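Local coordinates for Ulp1-like SUMO protease (Chaetomium thermophilum, PDB 6DG4), which probably removes SUMO from modified proteins, acting as a cysteine protease through the Ulp1-like catalytic domain that this chain represents, at residues A[98-102]-A[103-107]; A[163-166]-A[167-171]. All blocks are in the same frame, centred on the assembly; numbering follows the deposited sequence.

Contact 1 (A[98-102]-A[103-107]); sequences PRLLS and HGPGG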
loop_
_atom_site.group_PDB
_atom_site.type_symbol
_atom_site.label_atom_id
_atom_site.label_comp_id
_atom_site.label_asym_id
_atom_site.label_seq_id
_atom_site.Cartn_x
_atom_site.Cartn_y
_atom_site.Cartn_z
ATOM N N PRO A 98 -5.103 -7.735 12.084
ATOM C CA PRO A 98 -5.356 -8.724 13.146
ATOM C C PRO A 98 -5.795 -8.092 14.457
ATOM O O PRO A 98 -6.655 -8.650 15.150
ATOM C CB PRO A 98 -4.022 -9.475 13.267
ATOM C CG PRO A 98 -3.259 -9.162 12.047
ATOM C CD PRO A 98 -3.775 -7.888 11.467
ATOM N N ARG A 99 -5.229 -6.938 14.815
ATOM C CA ARG A 99 -5.649 -6.251 16.031
ATOM C C ARG A 99 -7.098 -5.797 15.923
ATOM O O ARG A 99 -7.873 -5.915 16.881
ATOM C CB ARG A 99 -4.735 -5.051 16.281
ATOM C CG ARG A 99 -5.063 -4.267 17.541
ATOM C CD ARG A 99 -4.280 -4.797 18.702
ATOM N NE ARG A 99 -4.591 -4.111 19.950
ATOM C CZ ARG A 99 -4.070 -4.448 21.124
ATOM N NH1 ARG A 99 -3.207 -5.452 21.200
ATOM N NH2 ARG A 99 -4.400 -3.780 22.218
ATOM N N LEU A 100 -7.483 -5.274 14.760
ATOM C CA LEU A 100 -8.859 -4.832 14.564
ATOM C C LEU A 100 -9.830 -6.007 14.650
ATOM O O LEU A 100 -10.896 -5.896 15.268
ATOM C CB LEU A 100 -8.971 -4.111 13.221
ATOM C CG LEU A 100 -10.285 -3.375 12.973
ATOM C CD1 LEU A 100 -10.512 -2.316 14.040
ATOM C CD2 LEU A 100 -10.279 -2.728 11.620
ATOM N N LEU A 101 -9.467 -7.148 14.051
ATOM C CA LEU A 101 -10.327 -8.325 14.116
ATOM C C LEU A 101 -10.457 -8.836 15.547
ATOM O O LEU A 101 -11.546 -9.229 15.978
ATOM C CB LEU A 101 -9.776 -9.439 13.220
ATOM C CG LEU A 101 -9.845 -9.255 11.700
ATOM C CD1 LEU A 101 -9.409 -10.528 10.979
ATOM C CD2 LEU A 101 -11.243 -8.856 11.259
ATOM N N SER A 102 -9.358 -8.852 16.296
ATOM C CA SER A 102 -9.364 -9.504 17.599
ATOM C C SER A 102 -9.814 -8.587 18.725
ATOM O O SER A 102 -10.444 -9.059 19.676
ATOM C CB SER A 102 -7.979 -10.078 17.912
ATOM O OG SER A 102 -6.990 -9.070 17.925
ATOM N N HIS A 103 -9.516 -7.290 18.640
ATOM C CA HIS A 103 -9.847 -6.342 19.689
ATOM C C HIS A 103 -10.953 -5.361 19.326
ATOM O O HIS A 103 -11.509 -4.728 20.226
ATOM C CB HIS A 103 -8.614 -5.490 20.034
ATOM C CG HIS A 103 -7.560 -6.218 20.804
ATOM N ND1 HIS A 103 -6.738 -7.170 20.239
ATOM C CD2 HIS A 103 -7.185 -6.117 22.100
ATOM C CE1 HIS A 103 -5.904 -7.627 21.157
ATOM N NE2 HIS A 103 -6.157 -7.006 22.295
ATOM N N GLY A 104 -11.253 -5.178 18.046
ATOM C CA GLY A 104 -12.061 -4.058 17.620
ATOM C C GLY A 104 -11.311 -2.737 17.724
ATOM O O GLY A 104 -10.190 -2.676 18.239
ATOM N N PRO A 105 -11.934 -1.643 17.270
ATOM C CA PRO A 105 -11.211 -0.358 17.212
ATOM C C PRO A 105 -10.783 0.164 18.572
ATOM O O PRO A 105 -9.745 0.829 18.679
ATOM C CB PRO A 105 -12.213 0.593 16.536
ATOM C CG PRO A 105 -13.303 -0.281 15.981
ATOM C CD PRO A 105 -13.327 -1.520 16.810
ATOM N N GLY A 106 -11.556 -0.113 19.623
ATOM C CA GLY A 106 -11.199 0.367 20.943
ATOM C C GLY A 106 -9.923 -0.218 21.505
ATOM O O GLY A 106 -9.388 0.313 22.481
ATOM N N GLY A 107 -9.428 -1.307 20.924
ATOM C CA GLY A 107 -8.144 -1.850 21.303
ATOM C C GLY A 107 -7.024 -1.471 20.363
ATOM O O GLY A 107 -5.908 -1.983 20.515
#
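The carbonyl oxygen G107 O is gripped side-on by R99, through NE at 2.6 Å and through NH2 at 2.9 Å. NH2 comes in on a lone pair in the carbonyl plane, whereas NE stands above that plane; the oxygen itself lies in the guanidinium plane. This grip closes the C-terminal end of helix 96-103, on the surface of the catalytic domain, where the chain leaves the helix at G104 and turns through a short 3-10 segment, 105-107. With CG anti to the backbone N (chi1 -179°) and the chain bent at its next bond, R99 carries its head over the H103 ring. The guanidinium lies flat there, planes 9° apart and centres 3.6 Å apart, with H103 NE2 over its middle, a stack likely to disfavour a second proton on the imidazole. Replacing R99 by an alanine would probably leave G107 O without its two donors and strip the H103 ring of its stacking partner, leaving its bond to S102 OG to restrain it. At its edge the ring is held through a short relay: H103 ND1 donates to S102 OG at 3.0 Å, and S102 OG donates in turn to P98 O at 2.8 Å. The latter oxygen also takes the helical bond from S102 N, the two donors arriving from opposite faces of its plane. The backbone finishes as an alphaL C-cap: G104, with positive phi (71°), still donates its N to L100 O at 2.9 Å, and the proline that follows has no N-H to continue the helical pattern. A CB on G104 would clash with P105 CD. The P105 ring also rests on L172 and F175 of helix 163-177, while L100 CD1 tucks under it, 3.6 Å from P105 N.

Contact 2 (A[163-166]-A[167-171]); sequences ERVK and AKLLE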
loop_
_atom_site.group_PDB
_atom_site.type_symbol
_atom_site.label_atom_id
_atom_site.label_comp_id
_atom_site.label_asym_id
_atom_site.label_seq_id
_atom_site.Cartn_x
_atom_site.Cartn_y
_atom_site.Cartn_z
ATOM N N GLU A 163 -18.195 -6.954 1.688
ATOM C CA GLU A 163 -19.100 -6.218 2.570
ATOM C C GLU A 163 -18.643 -6.297 4.022
ATOM O O GLU A 163 -18.746 -5.319 4.771
ATOM C CB GLU A 163 -20.527 -6.749 2.425
ATOM C CG GLU A 163 -21.108 -6.555 1.034
ATOM C CD GLU A 163 -21.081 -5.104 0.584
ATOM O OE1 GLU A 163 -21.499 -4.224 1.373
ATOM O OE2 GLU A 163 -20.624 -4.851 -0.556
ATOM N N ARG A 164 -18.112 -7.447 4.435
ATOM C CA ARG A 164 -17.608 -7.592 5.796
ATOM C C ARG A 164 -16.480 -6.606 6.078
ATOM O O ARG A 164 -16.449 -5.964 7.135
ATOM C CB ARG A 164 -17.143 -9.031 5.998
ATOM C CG ARG A 164 -16.309 -9.259 7.219
ATOM C CD ARG A 164 -15.964 -10.729 7.341
ATOM N NE ARG A 164 -14.774 -10.914 8.155
ATOM C CZ ARG A 164 -13.531 -10.892 7.683
ATOM N NH1 ARG A 164 -12.518 -11.072 8.515
ATOM N NH2 ARG A 164 -13.300 -10.709 6.391
ATOM N N VAL A 165 -15.531 -6.477 5.152
ATOM C CA VAL A 165 -14.437 -5.533 5.352
ATOM C C VAL A 165 -14.962 -4.104 5.356
ATOM O O VAL A 165 -14.583 -3.291 6.207
ATOM C CB VAL A 165 -13.343 -5.735 4.291
ATOM C CG1 VAL A 165 -12.305 -4.623 4.384
ATOM C CG2 VAL A 165 -12.683 -7.088 4.480
ATOM N N LYS A 166 -15.831 -3.770 4.396
ATOM C CA LYS A 166 -16.371 -2.416 4.331
ATOM C C LYS A 166 -17.045 -2.021 5.637
ATOM O O LYS A 166 -16.868 -0.898 6.123
ATOM C CB LYS A 166 -17.378 -2.307 3.189
ATOM C CG LYS A 166 -16.777 -2.412 1.809
ATOM C CD LYS A 166 -17.890 -2.672 0.796
ATOM C CE LYS A 166 -17.384 -2.694 -0.614
ATOM N NZ LYS A 166 -18.485 -3.017 -1.559
ATOM N N ALA A 167 -17.854 -2.918 6.204
ATOM C CA ALA A 167 -18.525 -2.606 7.461
ATOM C C ALA A 167 -17.523 -2.385 8.589
ATOM O O ALA A 167 -17.712 -1.497 9.430
ATOM C CB ALA A 167 -19.501 -3.724 7.817
ATOM N N LYS A 168 -16.456 -3.188 8.632
ATOM C CA LYS A 168 -15.439 -3.007 9.664
ATOM C C LYS A 168 -14.708 -1.683 9.496
ATOM O O LYS A 168 -14.356 -1.029 10.486
ATOM C CB LYS A 168 -14.463 -4.180 9.644
ATOM C CG LYS A 168 -15.085 -5.446 10.213
ATOM C CD LYS A 168 -14.143 -6.622 10.157
ATOM C CE LYS A 168 -14.834 -7.882 10.646
ATOM N NZ LYS A 168 -15.267 -7.766 12.062
ATOM N N LEU A 169 -14.471 -1.270 8.253
ATOM C CA LEU A 169 -13.850 0.027 8.024
ATOM C C LEU A 169 -14.742 1.160 8.521
ATOM O O LEU A 169 -14.252 2.119 9.128
ATOM C CB LEU A 169 -13.533 0.193 6.540
ATOM C CG LEU A 169 -12.508 -0.785 5.957
ATOM C CD1 LEU A 169 -12.362 -0.551 4.461
ATOM C CD2 LEU A 169 -11.168 -0.668 6.665
ATOM N N LEU A 170 -16.049 1.088 8.256
ATOM C CA LEU A 170 -16.946 2.137 8.730
ATOM C C LEU A 170 -17.052 2.140 10.251
ATOM O O LEU A 170 -17.180 3.211 10.856
ATOM C CB LEU A 170 -18.324 1.990 8.086
ATOM C CG LEU A 170 -18.363 2.385 6.608
ATOM C CD1 LEU A 170 -19.629 1.871 5.942
ATOM C CD2 LEU A 170 -18.283 3.896 6.442
ATOM N N GLU A 171 -16.990 0.967 10.887
ATOM C CA GLU A 171 -16.960 0.928 12.348
ATOM C C GLU A 171 -15.718 1.633 12.882
ATOM O O GLU A 171 -15.787 2.367 13.876
ATOM C CB GLU A 171 -17.021 -0.523 12.831
ATOM C CG GLU A 171 -18.374 -1.188 12.588
ATOM C CD GLU A 171 -18.361 -2.699 12.798
ATOM O OE1 GLU A 171 -17.275 -3.279 13.034
ATOM O OE2 GLU A 171 -19.450 -3.312 12.718
#
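V165 and L169, one turn apart, lie side by side and point the same way, CG1 of V165 meeting CD1 of L169 at 4.1 Å. L169 CG, anti to its own carbonyl carbon (chi1 -64°), also settles on V165 O at 3.3 Å, the oxygen that receives L169 N in the helical bond. On another flank the extended chain of R164 passes across K168, whose CE comes within 3.9 Å of R164 NE. The bend at the end of K168 leaves its NZ 5.0 Å from R164 NE, so the like charges stay apart, and R164 NH1 is drawn off to a salt bridge with E134. All this belongs to helix 163-177, the crossover between strands 149-153 and 187-188 in a beta-alpha-beta unit. Its V165 and L169 face presses on the sheet, V165 on I132 and H152, L169 on I130 and V150. Near the helix start, K166 NZ binds E163 OE2 at 3.0 Å from above the carboxylate plane, and D190 supplies a second negative partner that probably steadies the buried lysine's charge. Ahead of these residues, S162 OG is hydrogen-bonded to V165 N.

Reading from the N terminus, contact 1 comes first: it folds the end of helix 96-103 back on the turn that leads into helix 109-114. Contact 2 opens only after three sheet strands have passed, 127-134, 137-144 and 149-153, so the two follow in series and neither nests in nor crosses the other. It closes no loop, being the first turns of helix 163-177. In space they meet: L101 CD2 of contact 1 packs at 3.8 Å against both R164 NH1 and K168 CE. Their centres lie about 13 Å apart, and together they join helix 96-103 and its turn to the crossover helix that packs on strands 127-134 and 149-153 of the mixed sheet.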